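PDB 4HR1: putative uncharacterized protein, which is of unknown function but folds as a helical bundle and comes from a virus infecting the archaeon Pyrococcus abyssi. Local coordinates for residues Asp57-Ala60 with Gln61-Gly65; Asn68-Ser71 with Asp72-Lys76; Val84-Asp87 with Ile88-Gln91. All coordinates share one frame; numbering follows the deposited sequence.

Contact 1 (Asp57-Ala60 with Gln61-Gly65)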
# COMPACT_ATOMS: atom_id res chain seq x y z
N ASP A 57 1.33 5.51 -14.26
CA ASP A 57 2.70 5.95 -14.05
C ASP A 57 3.63 4.90 -13.45
O ASP A 57 4.83 4.89 -13.77
CB ASP A 57 2.79 7.30 -13.35
CG ASP A 57 4.15 7.95 -13.54
OD1 ASP A 57 4.76 8.35 -12.52
OD2 ASP A 57 4.67 7.94 -14.69
N VAL A 58 3.07 3.98 -12.65
CA VAL A 58 3.81 2.86 -12.10
C VAL A 58 4.35 2.02 -13.27
O VAL A 58 5.56 1.79 -13.31
CB VAL A 58 2.97 2.06 -11.08
CG1 VAL A 58 3.80 0.98 -10.40
CG2 VAL A 58 2.33 2.99 -10.06
N TYR A 59 3.50 1.68 -14.29
CA TYR A 59 3.98 0.98 -15.49
C TYR A 59 4.73 1.92 -16.43
O TYR A 59 5.83 1.56 -16.87
CB TYR A 59 2.89 0.21 -16.30
CG TYR A 59 3.48 -0.43 -17.55
CD1 TYR A 59 4.49 -1.38 -17.46
CD2 TYR A 59 3.12 0.02 -18.82
CE1 TYR A 59 5.11 -1.89 -18.60
CE2 TYR A 59 3.71 -0.52 -19.97
CZ TYR A 59 4.71 -1.47 -19.86
OH TYR A 59 5.33 -1.98 -20.97
N ALA A 60 4.11 3.08 -16.78
CA ALA A 60 4.68 4.04 -17.73
C ALA A 60 6.15 4.35 -17.47
O ALA A 60 6.96 4.20 -18.39
CB ALA A 60 3.85 5.32 -17.79
N GLN A 61 6.50 4.65 -16.20
CA GLN A 61 7.88 4.95 -15.82
C GLN A 61 8.85 3.80 -16.16
O GLN A 61 9.90 4.06 -16.75
CB GLN A 61 7.98 5.38 -14.34
CG GLN A 61 9.27 6.13 -14.01
CD GLN A 61 9.30 6.68 -12.60
OE1 GLN A 61 10.05 6.21 -11.73
NE2 GLN A 61 8.49 7.71 -12.34
N TYR A 62 8.47 2.55 -15.81
CA TYR A 62 9.28 1.35 -16.08
C TYR A 62 9.51 1.20 -17.58
O TYR A 62 10.65 0.97 -17.99
CB TYR A 62 8.61 0.09 -15.50
CG TYR A 62 9.25 -1.21 -15.94
CD1 TYR A 62 10.46 -1.64 -15.38
CD2 TYR A 62 8.69 -1.98 -16.96
CE1 TYR A 62 11.08 -2.81 -15.82
CE2 TYR A 62 9.31 -3.15 -17.41
CZ TYR A 62 10.50 -3.57 -16.84
OH TYR A 62 11.11 -4.73 -17.28
N ALA A 63 8.41 1.30 -18.37
CA ALA A 63 8.34 1.13 -19.82
C ALA A 63 9.29 2.03 -20.61
O ALA A 63 9.91 1.54 -21.57
CB ALA A 63 6.91 1.32 -20.31
N ARG A 64 9.42 3.32 -20.24
CA ARG A 64 10.32 4.23 -20.95
C ARG A 64 11.75 4.31 -20.39
O ARG A 64 12.25 5.40 -20.11
CB ARG A 64 9.70 5.58 -21.36
CG ARG A 64 8.72 6.20 -20.38
CD ARG A 64 7.33 6.26 -21.00
NE ARG A 64 6.55 7.39 -20.49
CZ ARG A 64 5.30 7.68 -20.87
NH1 ARG A 64 4.68 6.92 -21.75
NH2 ARG A 64 4.68 8.72 -20.36
N GLY A 65 12.37 3.14 -20.27
CA GLY A 65 13.74 2.94 -19.81
C GLY A 65 14.07 3.47 -18.43
O GLY A 65 15.21 3.91 -18.19
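Arg64 folds back over Ala60 at the last turn of helix 34-63. From CB outward, the bend at chi2 (-115°) swings CD back beside Ala60 O, with Arg64 CG and CD both 3.3 Å from that oxygen and Arg64 NE still 3.8 Å from it. Farther along, one face of the guanidinium covers Ala60 CB, which lies beneath its centre, 4.1 Å from Arg64 CZ. At the tip, NH2 is held by a salt bridge to Glu74. The same Ala60 O accepts Arg64 N at 3.2 Å, and Arg64 is where the backbone first leaves helical angles.

Round the helix, chi1 of 178° puts the Tyr59 ring beside its own carbonyl carbon, on the side of the following turn, within reach of Ala63. Ala63 CB sits over one face toward the rim, a CH-pi contact 4.0 Å from the Tyr59 ring centroid. Tyr59 CE1 lies in the plane of the Tyr62 ring at its edge, 3.9 Å from Tyr62 CD2. Both rings also meet aromatic residues of a neighbouring protein chain edge-to-face. This is a helix C-terminus whose arginine folds back over the final turn, with two tyrosines at the interface between chains.

Contact 2 (Asn68-Ser71 with Asp72-Lys76)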
# COMPACT_ATOMS: atom_id res chain seq x y z
N ASN A 68 12.57 9.46 -16.08
CA ASN A 68 11.42 10.25 -15.67
C ASN A 68 11.14 11.37 -16.69
O ASN A 68 11.22 12.57 -16.37
CB ASN A 68 11.55 10.74 -14.23
CG ASN A 68 10.23 11.18 -13.64
OD1 ASN A 68 9.42 10.36 -13.19
ND2 ASN A 68 9.99 12.48 -13.62
N LEU A 69 10.84 10.97 -17.94
CA LEU A 69 10.54 11.86 -19.06
C LEU A 69 9.05 11.79 -19.40
O LEU A 69 8.63 11.03 -20.28
CB LEU A 69 11.43 11.56 -20.27
CG LEU A 69 12.77 12.32 -20.32
CD1 LEU A 69 13.85 11.64 -19.48
CD2 LEU A 69 13.26 12.46 -21.75
N LEU A 70 8.25 12.55 -18.63
CA LEU A 70 6.79 12.64 -18.75
C LEU A 70 6.35 13.82 -19.61
O LEU A 70 7.10 14.79 -19.78
CB LEU A 70 6.15 12.78 -17.35
CG LEU A 70 5.98 11.50 -16.55
CD1 LEU A 70 7.10 11.34 -15.55
CD2 LEU A 70 4.67 11.49 -15.80
N SER A 71 5.12 13.75 -20.14
CA SER A 71 4.55 14.84 -20.92
C SER A 71 3.98 15.87 -19.94
O SER A 71 3.70 15.54 -18.77
CB SER A 71 3.46 14.33 -21.86
OG SER A 71 2.18 14.28 -21.24
N ASP A 72 3.82 17.10 -20.43
CA ASP A 72 3.28 18.25 -19.71
C ASP A 72 1.97 17.86 -19.03
O ASP A 72 1.82 18.03 -17.82
CB ASP A 72 3.06 19.40 -20.71
CG ASP A 72 3.00 20.78 -20.09
OD1 ASP A 72 4.08 21.32 -19.76
OD2 ASP A 72 1.88 21.31 -19.93
N ASP A 73 1.05 17.25 -19.81
CA ASP A 73 -0.26 16.79 -19.39
C ASP A 73 -0.17 15.70 -18.30
O ASP A 73 -0.90 15.78 -17.31
CB ASP A 73 -1.07 16.31 -20.61
CG ASP A 73 -1.07 17.30 -21.76
OD1 ASP A 73 -0.20 17.18 -22.66
OD2 ASP A 73 -1.90 18.24 -21.73
N GLU A 74 0.75 14.71 -18.49
CA GLU A 74 0.99 13.60 -17.55
C GLU A 74 1.46 14.17 -16.20
O GLU A 74 0.78 13.96 -15.19
CB GLU A 74 2.04 12.65 -18.13
CG GLU A 74 1.52 11.66 -19.16
CD GLU A 74 2.59 10.94 -19.95
OE1 GLU A 74 3.79 11.21 -19.72
OE2 GLU A 74 2.23 10.12 -20.83
N TYR A 75 2.57 14.96 -16.22
CA TYR A 75 3.14 15.70 -15.09
C TYR A 75 2.06 16.42 -14.26
O TYR A 75 2.04 16.27 -13.04
CB TYR A 75 4.18 16.72 -15.58
CG TYR A 75 4.95 17.39 -14.46
CD1 TYR A 75 6.19 16.90 -14.05
CD2 TYR A 75 4.43 18.50 -13.79
CE1 TYR A 75 6.89 17.49 -13.01
CE2 TYR A 75 5.13 19.10 -12.74
CZ TYR A 75 6.36 18.58 -12.35
OH TYR A 75 7.06 19.16 -11.32
N LYS A 76 1.18 17.20 -14.92
CA LYS A 76 0.11 17.98 -14.28
C LYS A 76 -0.93 17.12 -13.56
O LYS A 76 -1.39 17.49 -12.47
CB LYS A 76 -0.58 18.92 -15.30
CG LYS A 76 0.29 20.12 -15.74
CD LYS A 76 -0.15 20.69 -17.09
CE LYS A 76 -1.23 21.74 -16.99
NZ LYS A 76 -1.78 22.06 -18.33
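Ser71 and Glu74 each hold the other's backbone N-H. Ser71 OG accepts Glu74 N at 3.1 Å, and Glu74 OE1 in return takes Ser71 N at 2.9 Å along a nearly straight bond (172°). This reciprocal pair is a capping box, with Ser71 as the N-cap of helix 72-98. The first regular helical bond follows directly, from Tyr75 N to Ser71 O at 2.8 Å. Ser71 thus serves the helix twice, by OG as cap and by O as first acceptor.

With chi1 of 87°, Ser71 OG lies between its own N and carbonyl carbon and faces Glu74 N. Chi1 of -80° points the Glu74 chain toward the N-cap, and it runs extended from CG to the carboxylate, with Glu74 CG 3.4 Å from Ser71 OG; the carboxylate is turned so that Ser71 N meets OE1 from well above the plane.

Leu70 packs beside the capping box, its CD2 3.7 Å from Glu74 CB and its CB 3.7 Å from Glu74 OE1.

One shell further out, Arg64 forms a salt bridge with Glu74 OE1, giving that oxygen a cationic partner besides the N-H of Ser71 and probably favouring the charged form. Trp56 and Asp57 of helix 34-63 pack on Leu70, and Trp56 also touches Glu74. Asn68 OD1 accepts the backbone N of Gly5, tying the loop to the start of helix 5-30. The cap therefore sits at the end of the bundle, where the connection from helix 34-63 turns into helix 72-98.

Contact 3 (Val84-Asp87 with Ile88-Gln91)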
# COMPACT_ATOMS: atom_id res chain seq x y z
N VAL A 84 -4.33 15.93 -4.03
CA VAL A 84 -5.51 15.26 -3.45
C VAL A 84 -5.04 14.34 -2.30
O VAL A 84 -5.67 14.30 -1.24
CB VAL A 84 -6.33 14.51 -4.55
CG1 VAL A 84 -7.40 13.60 -3.96
CG2 VAL A 84 -6.94 15.50 -5.54
N LEU A 85 -3.91 13.65 -2.53
CA LEU A 85 -3.27 12.74 -1.58
C LEU A 85 -2.85 13.48 -0.30
O LEU A 85 -3.05 12.96 0.80
CB LEU A 85 -2.05 12.06 -2.24
CG LEU A 85 -2.33 10.94 -3.24
CD1 LEU A 85 -1.07 10.64 -4.10
CD2 LEU A 85 -2.81 9.67 -2.54
N GLU A 86 -2.33 14.74 -0.46
CA GLU A 86 -1.91 15.58 0.66
C GLU A 86 -3.09 16.06 1.45
O GLU A 86 -3.01 16.08 2.67
CB GLU A 86 -0.93 16.67 0.23
CG GLU A 86 -0.07 17.21 1.36
CD GLU A 86 0.94 16.29 2.03
OE1 GLU A 86 1.39 16.64 3.15
OE2 GLU A 86 1.37 15.29 1.41
N ASP A 87 -4.24 16.30 0.79
CA ASP A 87 -5.48 16.65 1.50
C ASP A 87 -5.97 15.45 2.30
O ASP A 87 -6.46 15.63 3.41
CB ASP A 87 -6.58 17.11 0.53
CG ASP A 87 -6.26 18.37 -0.27
OD1 ASP A 87 -5.93 19.40 0.35
OD2 ASP A 87 -6.42 18.34 -1.51
N ILE A 88 -5.80 14.22 1.75
CA ILE A 88 -6.20 12.98 2.43
C ILE A 88 -5.38 12.83 3.72
O ILE A 88 -5.97 12.62 4.79
CB ILE A 88 -6.19 11.73 1.50
CG1 ILE A 88 -7.23 11.89 0.34
CG2 ILE A 88 -6.49 10.46 2.31
CD1 ILE A 88 -6.93 11.08 -0.94
N LYS A 89 -4.05 13.07 3.63
CA LYS A 89 -3.15 13.03 4.77
C LYS A 89 -3.65 13.96 5.89
O LYS A 89 -3.78 13.52 7.03
CB LYS A 89 -1.70 13.34 4.34
CG LYS A 89 -0.66 13.11 5.42
CD LYS A 89 0.74 13.03 4.85
CE LYS A 89 1.73 12.60 5.92
NZ LYS A 89 3.08 12.29 5.35
N GLU A 90 -4.03 15.20 5.52
CA GLU A 90 -4.56 16.23 6.42
C GLU A 90 -5.79 15.71 7.13
O GLU A 90 -5.87 15.79 8.36
CB GLU A 90 -4.87 17.51 5.61
CG GLU A 90 -4.91 18.80 6.40
CD GLU A 90 -6.26 19.27 6.92
OE1 GLU A 90 -6.33 20.43 7.39
OE2 GLU A 90 -7.24 18.50 6.86
N GLN A 91 -6.74 15.13 6.38
CA GLN A 91 -7.99 14.59 6.93
C GLN A 91 -7.74 13.36 7.82
O GLN A 91 -8.51 13.12 8.75
CB GLN A 91 -9.01 14.29 5.83
CG GLN A 91 -9.49 15.50 5.03
CD GLN A 91 -10.59 15.09 4.08
OE1 GLN A 91 -11.78 15.31 4.33
NE2 GLN A 91 -10.23 14.45 2.97
O HOH W 1 3.55 15.55 4.23
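Val84 and Ile88 meet one turn apart, and the carbonyl of the first is flanked by the side chain of the second. Val84 O accepts Ile88 N at 3.0 Å, and Ile88 CG1 and CD1 lie against that same oxygen, CG1 at 3.3 Å. Farther out, Ile88 CD1 reaches Val84 CG1 at 4.0 Å. With CG1 beside its own N (chi1 -63°), Ile88 sends its longer branch back toward the previous turn.

The next three carbonyls are satisfied in the same way: Leu85 O by Lys89 N, Glu86 O by Glu90 N and Asp87 O by Gln91 N. Glu90 N to Glu86 O, at 3.2 Å, is the longest of the four. The donors all stand about 20° out of the carbonyl planes.

Glu86 and Lys89 run side by side, yet their charged atoms do not meet. Within the pair, Glu86 OE1 comes nearest Lys89 at the CD methylene, 4.0 Å away, and the two ends are joined through a water that donates to Glu86 OE1 at 2.6 Å and accepts a weak bond from Lys89 NZ at 3.5 Å. Stronger partners come from helix 5-30: Lys12 makes a salt bridge to Glu86 OE2, and Trp15 takes Lys89 in a cation-pi contact. Leu85 packs on Ile13, Leu16 and Ile50, Ile88 on Leu16 and Arg46. The chemistry thus implies an amphipathic helix, apolar toward helices 5-30 and 34-63, in which Glu86 and Lys89 find their stronger partners on helix 5-30.

Contacts 1 and 2 lie together at one end of the bundle, their centres about 22 Å from the centre of the chain, against about 7 Å for contact 3, on the middle of helix 72-98. Contact 1 ends helix 34-63 and contact 2 begins helix 72-98; the Arg64 NH2 to Glu74 OE1 salt bridge, 2.7 Å long, joins them across the connecting loop. Contact 3 shares helix 72-98 with contact 2 but does not touch it. Chemistry follows place: capping bonds at the surface in contact 2, a folded-back helix end and interchain aromatics in the partly buried contact 1, and repeated backbone bonds with apolar packing in contact 3, likewise partly buried.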